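Local coordinates for putative uncharacterized protein (Chaetomium thermophilum, PDB 5IJP) that binds inositol hexakisphosphate through its Vtc4 SPX domain and probably acts as an inositol polyphosphate sensor in phosphate homeostasis, at residues Gln74-Ala77 and Met78-Arg82; Asp67-His70 and Ala71-Val75. All coordinates share one frame; numbering follows the deposited sequence.

Contact 1. Residues Gln74-Ala77 and Met78-Arg82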
ATOM      1  N   GLN A  74      -0.357   3.570   7.057  1.00 63.38           N
ATOM      2  CA  GLN A  74      -0.846   3.761   8.420  1.00 64.29           C
ATOM      3  C   GLN A  74      -1.675   5.038   8.565  1.00 69.34           C
ATOM      4  O   GLN A  74      -2.793   4.970   9.075  1.00 69.23           O
ATOM      5  CB  GLN A  74       0.324   3.751   9.420  1.00 66.60           C
ATOM      6  CG  GLN A  74      -0.111   3.802  10.881  1.00 81.34           C
ATOM      7  CD  GLN A  74       1.035   3.570  11.822  1.00 99.78           C
ATOM      8  OE1 GLN A  74       1.572   2.463  11.921  1.00 95.60           O
ATOM      9  NE2 GLN A  74       1.420   4.606  12.549  1.00 91.74           N
ATOM     10  N   VAL A  75      -1.115   6.196   8.144  1.00 66.87           N
ATOM     11  CA  VAL A  75      -1.743   7.523   8.226  1.00 68.01           C
ATOM     12  C   VAL A  75      -3.112   7.540   7.531  1.00 71.65           C
ATOM     13  O   VAL A  75      -4.092   7.973   8.138  1.00 71.88           O
ATOM     14  CB  VAL A  75      -0.801   8.665   7.727  1.00 72.96           C
ATOM     15  CG1 VAL A  75      -1.472  10.035   7.825  1.00 74.26           C
ATOM     16  CG2 VAL A  75       0.520   8.671   8.492  1.00 73.78           C
ATOM     17  N   LYS A  76      -3.179   7.035   6.284  1.00 67.54           N
ATOM     18  CA  LYS A  76      -4.405   7.001   5.488  1.00 67.27           C
ATOM     19  C   LYS A  76      -5.483   6.071   6.063  1.00 71.34           C
ATOM     20  O   LYS A  76      -6.637   6.491   6.153  1.00 71.55           O
ATOM     21  CB  LYS A  76      -4.104   6.674   4.015  1.00 69.24           C
ATOM     22  CG  LYS A  76      -5.214   7.090   3.050  1.00 86.11           C
ATOM     23  CD  LYS A  76      -5.132   8.567   2.638  1.00 97.96           C
ATOM     24  CE  LYS A  76      -6.495   9.188   2.418  1.00109.39           C
ATOM     25  NZ  LYS A  76      -7.170   8.666   1.199  1.00117.89           N
ATOM     26  N   ALA A  77      -5.112   4.833   6.464  1.00 67.55           N
ATOM     27  CA  ALA A  77      -6.042   3.848   7.036  1.00 67.49           C
ATOM     28  C   ALA A  77      -6.658   4.317   8.352  1.00 72.96           C
ATOM     29  O   ALA A  77      -7.853   4.108   8.571  1.00 72.96           O
ATOM     30  CB  ALA A  77      -5.347   2.513   7.232  1.00 67.78           C
ATOM     31  N   MET A  78      -5.848   4.959   9.215  1.00 70.60           N
ATOM     32  CA  MET A  78      -6.282   5.492  10.506  1.00 71.94           C
ATOM     33  C   MET A  78      -7.217   6.682  10.335  1.00 76.53           C
ATOM     34  O   MET A  78      -8.141   6.847  11.134  1.00 77.11           O
ATOM     35  CB  MET A  78      -5.078   5.858  11.372  1.00 75.36           C
ATOM     36  CG  MET A  78      -4.551   4.688  12.174  1.00 79.40           C
ATOM     37  SD  MET A  78      -2.954   5.001  12.963  1.00 84.98           S
ATOM     38  CE  MET A  78      -3.349   6.414  13.954  1.00 83.87           C
ATOM     39  N   GLU A  79      -6.988   7.498   9.282  1.00 72.86           N
ATOM     40  CA  GLU A  79      -7.831   8.644   8.931  1.00 73.43           C
ATOM     41  C   GLU A  79      -9.182   8.135   8.428  1.00 76.81           C
ATOM     42  O   GLU A  79     -10.209   8.737   8.737  1.00 77.33           O
ATOM     43  CB  GLU A  79      -7.152   9.523   7.870  1.00 74.83           C
ATOM     44  CG  GLU A  79      -6.189  10.542   8.458  1.00 86.70           C
ATOM     45  CD  GLU A  79      -5.202  11.189   7.502  1.00107.60           C
ATOM     46  OE1 GLU A  79      -5.120  10.759   6.327  1.00 99.61           O
ATOM     47  OE2 GLU A  79      -4.489  12.119   7.940  1.00103.40           O
ATOM     48  N   ILE A  80      -9.173   7.002   7.686  1.00 72.13           N
ATOM     49  CA  ILE A  80     -10.364   6.324   7.165  1.00 71.64           C
ATOM     50  C   ILE A  80     -11.166   5.734   8.341  1.00 76.22           C
ATOM     51  O   ILE A  80     -12.386   5.897   8.379  1.00 76.42           O
ATOM     52  CB  ILE A  80      -9.992   5.281   6.065  1.00 73.71           C
ATOM     53  CG1 ILE A  80      -9.595   5.992   4.748  1.00 73.91           C
ATOM     54  CG2 ILE A  80     -11.128   4.279   5.810  1.00 74.51           C
ATOM     55  CD1 ILE A  80      -8.707   5.175   3.787  1.00 79.66           C
ATOM     56  N   SER A  81     -10.472   5.098   9.317  1.00 72.99           N
ATOM     57  CA  SER A  81     -11.070   4.519  10.529  1.00 73.80           C
ATOM     58  C   SER A  81     -11.756   5.603  11.369  1.00 78.92           C
ATOM     59  O   SER A  81     -12.813   5.349  11.949  1.00 79.32           O
ATOM     60  CB  SER A  81     -10.015   3.797  11.360  1.00 77.72           C
ATOM     61  OG  SER A  81      -9.515   2.656  10.682  1.00 86.44           O
ATOM     62  N   ARG A  82     -11.159   6.815  11.402  1.00 75.85           N
ATOM     63  CA  ARG A  82     -11.683   7.995  12.091  1.00 77.14           C
ATOM     64  C   ARG A  82     -12.915   8.506  11.325  1.00 80.76           C
ATOM     65  O   ARG A  82     -13.911   8.865  11.953  1.00 81.51           O
ATOM     66  CB  ARG A  82     -10.596   9.082  12.184  1.00 78.34           C
ATOM     67  CG  ARG A  82     -11.001  10.331  12.968  1.00 91.64           C
ATOM     68  CD  ARG A  82     -10.149  11.533  12.593  1.00104.02           C
ATOM     69  NE  ARG A  82     -10.392  11.977  11.218  1.00112.60           N
ATOM     70  CZ  ARG A  82      -9.558  12.734  10.510  1.00127.95           C
ATOM     71  NH1 ARG A  82      -9.863  13.083   9.268  1.00115.41           N
ATOM     72  NH2 ARG A  82      -8.411  13.144  11.038  1.00116.09           N
TER

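Contact 2. Residues Asp67-His70 and Ala71-Val75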
ATOM      1  N   ASP A  67       9.597   1.280   4.811  1.00 63.80           N
ATOM      2  CA  ASP A  67       9.113   2.115   5.913  1.00 64.62           C
ATOM      3  C   ASP A  67       8.298   3.302   5.402  1.00 68.25           C
ATOM      4  O   ASP A  67       7.301   3.661   6.026  1.00 67.88           O
ATOM      5  CB  ASP A  67      10.281   2.608   6.786  1.00 68.19           C
ATOM      6  CG  ASP A  67      11.143   1.515   7.392  1.00 78.90           C
ATOM      7  OD1 ASP A  67      10.635   0.384   7.572  1.00 79.07           O
ATOM      8  OD2 ASP A  67      12.328   1.787   7.681  1.00 85.42           O
ATOM      9  N   LYS A  68       8.724   3.898   4.265  1.00 64.74           N
ATOM     10  CA  LYS A  68       8.078   5.036   3.602  1.00 64.82           C
ATOM     11  C   LYS A  68       6.654   4.673   3.153  1.00 67.49           C
ATOM     12  O   LYS A  68       5.742   5.491   3.292  1.00 67.53           O
ATOM     13  CB  LYS A  68       8.928   5.502   2.406  1.00 67.68           C
ATOM     14  CG  LYS A  68       8.499   6.837   1.795  1.00 81.77           C
ATOM     15  CD  LYS A  68       9.361   7.240   0.597  1.00 91.79           C
ATOM     16  CE  LYS A  68       8.962   6.553  -0.688  1.00100.35           C
ATOM     17  NZ  LYS A  68       9.842   6.943  -1.820  1.00110.30           N
ATOM     18  N   VAL A  69       6.475   3.443   2.636  1.00 62.72           N
ATOM     19  CA  VAL A  69       5.185   2.915   2.178  1.00 61.61           C
ATOM     20  C   VAL A  69       4.300   2.590   3.388  1.00 65.08           C
ATOM     21  O   VAL A  69       3.150   3.029   3.431  1.00 64.73           O
ATOM     22  CB  VAL A  69       5.362   1.697   1.227  1.00 64.77           C
ATOM     23  CG1 VAL A  69       4.016   1.116   0.805  1.00 64.14           C
ATOM     24  CG2 VAL A  69       6.186   2.071   0.000  1.00 64.83           C
ATOM     25  N   HIS A  70       4.851   1.843   4.374  1.00 61.60           N
ATOM     26  CA  HIS A  70       4.164   1.436   5.604  1.00 61.64           C
ATOM     27  C   HIS A  70       3.691   2.615   6.462  1.00 66.32           C
ATOM     28  O   HIS A  70       2.666   2.493   7.136  1.00 66.26           O
ATOM     29  CB  HIS A  70       5.028   0.460   6.422  1.00 62.81           C
ATOM     30  CG  HIS A  70       5.163  -0.910   5.822  1.00 65.57           C
ATOM     31  ND1 HIS A  70       5.987  -1.864   6.393  1.00 67.83           N
ATOM     32  CD2 HIS A  70       4.575  -1.446   4.724  1.00 66.52           C
ATOM     33  CE1 HIS A  70       5.874  -2.941   5.632  1.00 66.69           C
ATOM     34  NE2 HIS A  70       5.036  -2.736   4.615  1.00 66.30           N
ATOM     35  N   ALA A  71       4.418   3.754   6.421  1.00 63.37           N
ATOM     36  CA  ALA A  71       4.051   4.969   7.151  1.00 64.29           C
ATOM     37  C   ALA A  71       2.825   5.618   6.507  1.00 67.75           C
ATOM     38  O   ALA A  71       1.894   5.977   7.225  1.00 67.91           O
ATOM     39  CB  ALA A  71       5.215   5.949   7.183  1.00 66.31           C
ATOM     40  N   LYS A  72       2.806   5.729   5.156  1.00 63.63           N
ATOM     41  CA  LYS A  72       1.686   6.299   4.395  1.00 63.28           C
ATOM     42  C   LYS A  72       0.441   5.407   4.486  1.00 66.36           C
ATOM     43  O   LYS A  72      -0.675   5.928   4.551  1.00 66.17           O
ATOM     44  CB  LYS A  72       2.087   6.558   2.929  1.00 65.49           C
ATOM     45  CG  LYS A  72       1.061   7.354   2.107  1.00 79.54           C
ATOM     46  CD  LYS A  72       1.006   8.837   2.477  1.00 90.95           C
ATOM     47  CE  LYS A  72      -0.231   9.502   1.928  1.00103.04           C
ATOM     48  NZ  LYS A  72      -0.261  10.952   2.247  1.00114.55           N
ATOM     49  N   GLN A  73       0.642   4.069   4.516  1.00 62.19           N
ATOM     50  CA  GLN A  73      -0.427   3.074   4.650  1.00 61.53           C
ATOM     51  C   GLN A  73      -1.125   3.218   6.004  1.00 66.05           C
ATOM     52  O   GLN A  73      -2.336   3.032   6.084  1.00 65.69           O
ATOM     53  CB  GLN A  73       0.131   1.650   4.501  1.00 62.40           C
ATOM     54  CG  GLN A  73       0.316   1.196   3.054  1.00 78.54           C
ATOM     55  CD  GLN A  73       0.847  -0.217   2.918  1.00 97.73           C
ATOM     56  OE1 GLN A  73       0.982  -0.974   3.888  1.00 93.73           O
ATOM     57  NE2 GLN A  73       1.148  -0.612   1.692  1.00 89.91           N
ATOM     58  N   GLN A  74      -0.357   3.570   7.057  1.00 63.38           N
ATOM     59  CA  GLN A  74      -0.846   3.761   8.420  1.00 64.29           C
ATOM     60  C   GLN A  74      -1.675   5.038   8.565  1.00 69.34           C
ATOM     61  O   GLN A  74      -2.793   4.970   9.075  1.00 69.23           O
ATOM     62  CB  GLN A  74       0.324   3.751   9.420  1.00 66.60           C
ATOM     63  CG  GLN A  74      -0.111   3.802  10.881  1.00 81.34           C
ATOM     64  CD  GLN A  74       1.035   3.570  11.822  1.00 99.78           C
ATOM     65  OE1 GLN A  74       1.572   2.463  11.921  1.00 95.60           O
ATOM     66  NE2 GLN A  74       1.420   4.606  12.549  1.00 91.74           N
ATOM     67  N   VAL A  75      -1.115   6.196   8.144  1.00 66.87           N
ATOM     68  CA  VAL A  75      -1.743   7.523   8.226  1.00 68.01           C
ATOM     69  C   VAL A  75      -3.112   7.540   7.531  1.00 71.65           C
ATOM     70  O   VAL A  75      -4.092   7.973   8.138  1.00 71.88           O
ATOM     71  CB  VAL A  75      -0.801   8.665   7.727  1.00 72.96           C
ATOM     72  CG1 VAL A  75      -1.472  10.035   7.825  1.00 74.26           C
ATOM     73  CG2 VAL A  75       0.520   8.671   8.492  1.00 73.78           C
TER

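Contact 1. Residues Gln74-Ala77 and Met78-Arg82
The carboxylate of Glu79 lies back against Val75, one helical turn earlier: over one of its faces sit methyl CG1 of Val75, 3.7 Å from Glu79 OE2, and the carbonyl O of Val75, 3.5 Å from Glu79 OE1. Those two oxygens are both acceptors, so nothing bonds them directly; the backbone N of Glu79 takes the Val75 carbonyl instead. With CG beside its own backbone N (chi1 -85°) and the chain extended beyond it, Glu79 runs alongside Val75 in the same direction. Lys76 NZ stays 5.9 Å from Glu79 OE1, too far for a salt bridge; its outside partners include a weak hydrogen bond to Tyr15 and a long, weak ion pair with Asp126.

A second flat group, the peptide carbonyl of Ala77, is approached on both faces by Ser81. The Ser81 N–H comes from one, 2.9 Å from Ala77 O, and the hydroxyl OG from the other, well out of the carbonyl plane at 3.1 Å from the same oxygen, so two bonds grip one acceptor. Met78 runs beside Gln74, SD 3.7 Å from CG of Gln74, while CD1 of Ile80 passes across CG of Lys76. Ala77 and Ile80 face Leu130, Val127 and Tyr174, the inner side of one long helix in the helical bundle of the SPX domain.

Contact 2. Residues Asp67-His70 and Ala71-Val75
Gln73 turns its CG in beside its own backbone N (chi1 -82°) and then runs out straight, which carries the side chain back over the preceding turn and sets one face of its amide against both Val69 and His70. Val69 meets it with CG1, the methyl placed beside the Val69 carbonyl carbon by a chi1 of 177°. CG1 of Val69 comes 3.5 Å from NE2 of Gln73, and CG of Gln73 rests 3.4 Å from the carbonyl O of Val69. Over the same face, nearer OE1, the imidazole of His70 lies alongside, pointing the same way, with its CD2 3.7 Å from OE1 of Gln73. Ring and amide planes are 42° apart, so the two groups are not stacked, and no hydrogen bond joins them.

This is i to i+3 and i+4 packing on one of the long helices of the SPX helical bundle: Val69 and Gln73 also touch helix 110-151, at Asn137, Phe141, Phe133 and Val134. Were Gln73 an alanine, the CG1 methyl of Val69 and CD2 of the His70 ring would probably lose the amide they share, opening a gap toward Phe133 and Val134.

The backbone carries the turn beneath. N of Gln73 bonds to O of Val69 at 2.9 Å, and N of Gln74 to O of His70 at 3.2 Å. Between Lys72 N and Lys68 O the bond is weak, at 3.5 Å. The two lysines send their ammonium groups elsewhere: Lys68 forms a salt bridge with Glu65, and Lys72 forms one with Glu14. Ala71 sets its CB 3.3 Å from O of Asp67.

In the fold
Both contacts are successive turns of helix 52-97, their centres about 11 Å apart, sharing Gln74 and Val75. Contact 2 is a surface contact with a single buried residue, Val69, and lies nearer the centre of the chain. Contact 1, further along the helix, is partly buried, with Ala77 and Ile80 enclosed. Helix 110-151 packs on both, while contact 1 also meets helix 171-190, through Ala77, Ile80 and Ser81. The chemistry shifts accordingly: in 67-75 a glutamine amide meets a methyl and an imidazole over one face, and the lysines find their acidic partners outside the contact, while in 74-82 a serine hydroxyl reinforces the backbone and the lysine's ionic partner is distant.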